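Local atomic coordinates of carboxylic ester hydrolase (Aspergillus niger, PDB entry 7K4O), a protein that probably hydrolyses ester bonds of tannins as a secreted serine esterase of the tannase and feruloyl esterase family. Residues T61-H66 / Q73-I78. Numbering follows the deposited sequence.
Sequences TFAYSH and QVLLEI. With NAG (2-acetamido-2-deoxy-beta-D-glucopyranose), chain C.
Phe62 and Tyr64 pair with Leu76 and Val74 as the two hydrogen-bonded pairs of an antiparallel hairpin, whose strand axes run at 148° and approach to 4.7 Å. Each pair has two backbone bonds. The shortest runs from Val74 N to Tyr64 O, 2.8 Å. Thr61 with Glu77 and Ala63 with Leu75 are the non-hydrogen-bonded pairs.

Tyr64 and Val74 meet on the face that also carries Phe62 and Leu76. CG of Tyr64 sits between its backbone N and carbonyl carbon (chi1 70°), and the ring folds over towards the partner strand. Val74 CB makes a CH-pi contact, 3.6 Å from the centroid of the Tyr64 ring. Leu76 CG meets the same ring at its edge, 3.8 Å from Tyr64 CE2. Phe62 turns the same way. Leu76 CB lies over one face of its ring, and Leu76 CD1 is 3.8 Å from Phe62 CZ. Helix 144-169 packs on this face through Ile161, and its Glu157 is hydrogen-bonded to Tyr64 OH.

On the other face, Leu75 CD2 reaches Ala63 CB at 3.7 Å. Thr61 CG2 touches both Glu77 OE2, at 3.7 Å, and the sugar. Glu77 OE1 is hydrogen-bonded to Trp79.

The hairpin thus packs an apolar, aromatic face against helix 144-169, while a glycan lies beside Thr61 and Glu77 on the other. Glu157 fixes the hydroxyl end of Tyr64; Val74 and Leu76 probably restrict turning of its ring.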
loop_
_atom_site.group_PDB
_atom_site.type_symbol
_atom_site.label_atom_id
_atom_site.label_comp_id
_atom_site.label_asym_id
_atom_site.label_seq_id
_atom_site.Cartn_x
_atom_site.Cartn_y
_atom_site.Cartn_z
ATOM N N THR A 61 26.481 0.391 0.224
ATOM C CA THR A 61 25.889 1.758 0.266
ATOM C C THR A 61 26.784 2.729 -0.462
ATOM O O THR A 61 28.000 2.551 -0.564
ATOM C CB THR A 61 25.539 2.306 1.660
ATOM O OG1 THR A 61 26.733 2.778 2.302
ATOM C CG2 THR A 61 24.762 1.330 2.494
ATOM N N PHE A 62 26.199 3.818 -0.946
ATOM C CA PHE A 62 26.939 4.953 -1.488
ATOM C C PHE A 62 25.995 6.156 -1.612
ATOM O O PHE A 62 24.782 6.005 -1.440
ATOM C CB PHE A 62 27.588 4.651 -2.831
ATOM C CG PHE A 62 26.635 4.207 -3.905
ATOM C CD1 PHE A 62 26.319 2.866 -4.028
ATOM C CD2 PHE A 62 26.035 5.110 -4.755
ATOM C CE1 PHE A 62 25.421 2.441 -4.995
ATOM C CE2 PHE A 62 25.175 4.686 -5.768
ATOM C CZ PHE A 62 24.833 3.359 -5.851
ATOM N N ALA A 63 26.610 7.310 -1.817
ATOM C CA ALA A 63 25.913 8.606 -1.851
ATOM C C ALA A 63 25.991 9.192 -3.248
ATOM O O ALA A 63 26.958 8.995 -4.003
ATOM C CB ALA A 63 26.536 9.556 -0.841
ATOM N N TYR A 64 24.987 10.001 -3.578
ATOM C CA TYR A 64 25.027 10.873 -4.759
ATOM C C TYR A 64 24.377 12.215 -4.401
ATOM O O TYR A 64 23.776 12.339 -3.345
ATOM C CB TYR A 64 24.396 10.216 -5.978
ATOM C CG TYR A 64 22.904 10.023 -5.958
ATOM C CD1 TYR A 64 22.046 11.010 -6.415
ATOM C CD2 TYR A 64 22.339 8.844 -5.538
ATOM C CE1 TYR A 64 20.676 10.805 -6.471
ATOM C CE2 TYR A 64 20.974 8.624 -5.558
ATOM C CZ TYR A 64 20.127 9.598 -6.038
ATOM O OH TYR A 64 18.781 9.367 -6.085
ATOM N N SER A 65 24.508 13.174 -5.298
ATOM C CA SER A 65 23.911 14.503 -5.080
ATOM C C SER A 65 23.349 15.064 -6.379
ATOM O O SER A 65 23.788 14.673 -7.467
ATOM C CB SER A 65 24.898 15.431 -4.461
ATOM O OG SER A 65 26.026 15.624 -5.279
ATOM N N HIS A 66 22.373 15.971 -6.242
ATOM C CA HIS A 66 21.793 16.710 -7.365
ATOM C C HIS A 66 22.617 17.973 -7.564
ATOM O O HIS A 66 22.682 18.791 -6.628
ATOM C CB HIS A 66 20.341 17.073 -7.105
ATOM C CG HIS A 66 19.440 15.893 -7.034
ATOM N ND1 HIS A 66 19.271 15.188 -5.889
ATOM C CD2 HIS A 66 18.669 15.298 -7.967
ATOM C CE1 HIS A 66 18.404 14.173 -6.132
ATOM N NE2 HIS A 66 18.053 14.217 -7.404
ATOM N N GLN A 73 22.246 15.440 -0.511
ATOM C CA GLN A 73 22.862 14.102 -0.493
ATOM C C GLN A 73 21.759 13.040 -0.431
ATOM O O GLN A 73 20.832 13.115 0.411
ATOM C CB GLN A 73 23.795 13.936 0.705
ATOM C CG GLN A 73 24.589 12.639 0.632
ATOM C CD GLN A 73 25.655 12.544 1.700
ATOM O OE1 GLN A 73 26.834 12.740 1.415
ATOM N NE2 GLN A 73 25.253 12.257 2.919
ATOM N N VAL A 74 21.881 12.047 -1.292
ATOM C CA VAL A 74 20.984 10.888 -1.340
ATOM C C VAL A 74 21.848 9.643 -1.056
ATOM O O VAL A 74 22.953 9.541 -1.594
ATOM C CB VAL A 74 20.299 10.785 -2.705
ATOM C CG1 VAL A 74 19.316 9.636 -2.707
ATOM C CG2 VAL A 74 19.603 12.096 -3.114
ATOM N N LEU A 75 21.368 8.761 -0.222
ATOM C CA LEU A 75 22.023 7.465 0.043
ATOM C C LEU A 75 21.184 6.362 -0.631
ATOM O O LEU A 75 19.973 6.282 -0.470
ATOM C CB LEU A 75 22.107 7.192 1.540
ATOM C CG LEU A 75 22.827 8.273 2.320
ATOM C CD1 LEU A 75 22.802 7.979 3.791
ATOM C CD2 LEU A 75 24.243 8.454 1.829
ATOM N N LEU A 76 21.887 5.422 -1.250
ATOM C CA LEU A 76 21.283 4.174 -1.714
ATOM C C LEU A 76 21.897 3.007 -0.945
ATOM O O LEU A 76 23.089 3.052 -0.582
ATOM C CB LEU A 76 21.533 3.994 -3.213
ATOM C CG LEU A 76 21.004 5.083 -4.138
ATOM C CD1 LEU A 76 21.231 4.679 -5.576
ATOM C CD2 LEU A 76 19.527 5.368 -3.890
ATOM N N GLU A 77 21.089 2.002 -0.730
ATOM C CA GLU A 77 21.567 0.729 -0.160
ATOM C C GLU A 77 21.094 -0.367 -1.108
ATOM O O GLU A 77 19.904 -0.450 -1.378
ATOM C CB GLU A 77 21.067 0.484 1.267
ATOM C CG GLU A 77 21.545 -0.857 1.851
ATOM C CD GLU A 77 21.419 -0.941 3.375
ATOM O OE1 GLU A 77 21.046 -1.993 3.900
ATOM O OE2 GLU A 77 21.582 0.142 4.025
ATOM N N ILE A 78 22.035 -1.207 -1.546
ATOM C CA ILE A 78 21.740 -2.258 -2.539
ATOM C C ILE A 78 22.374 -3.544 -2.004
ATOM O O ILE A 78 23.544 -3.510 -1.635
ATOM C CB ILE A 78 22.309 -1.854 -3.923
ATOM C CG1 ILE A 78 21.572 -0.602 -4.466
ATOM C CG2 ILE A 78 22.182 -3.001 -4.923
ATOM C CD1 ILE A 78 22.192 -0.024 -5.720
HETATM C C1 NAG C . 24.774 -2.058 5.408
HETATM C C2 NAG C . 24.337 -2.351 6.838
HETATM C C3 NAG C . 24.012 -1.008 7.499
HETATM C C4 NAG C . 25.143 -0.091 7.391
HETATM C C5 NAG C . 25.595 0.068 5.938
HETATM C C6 NAG C . 26.796 0.924 5.723
HETATM C C7 NAG C . 23.347 -4.568 7.115
HETATM C C8 NAG C . 22.108 -5.300 7.204
HETATM N N2 NAG C . 23.201 -3.214 6.900
HETATM O O3 NAG C . 23.642 -1.269 8.840
HETATM O O4 NAG C . 24.676 1.198 7.784
HETATM O O5 NAG C . 25.876 -1.221 5.392
HETATM O O6 NAG C . 27.922 0.594 6.544
HETATM O O7 NAG C . 24.447 -5.091 7.178
#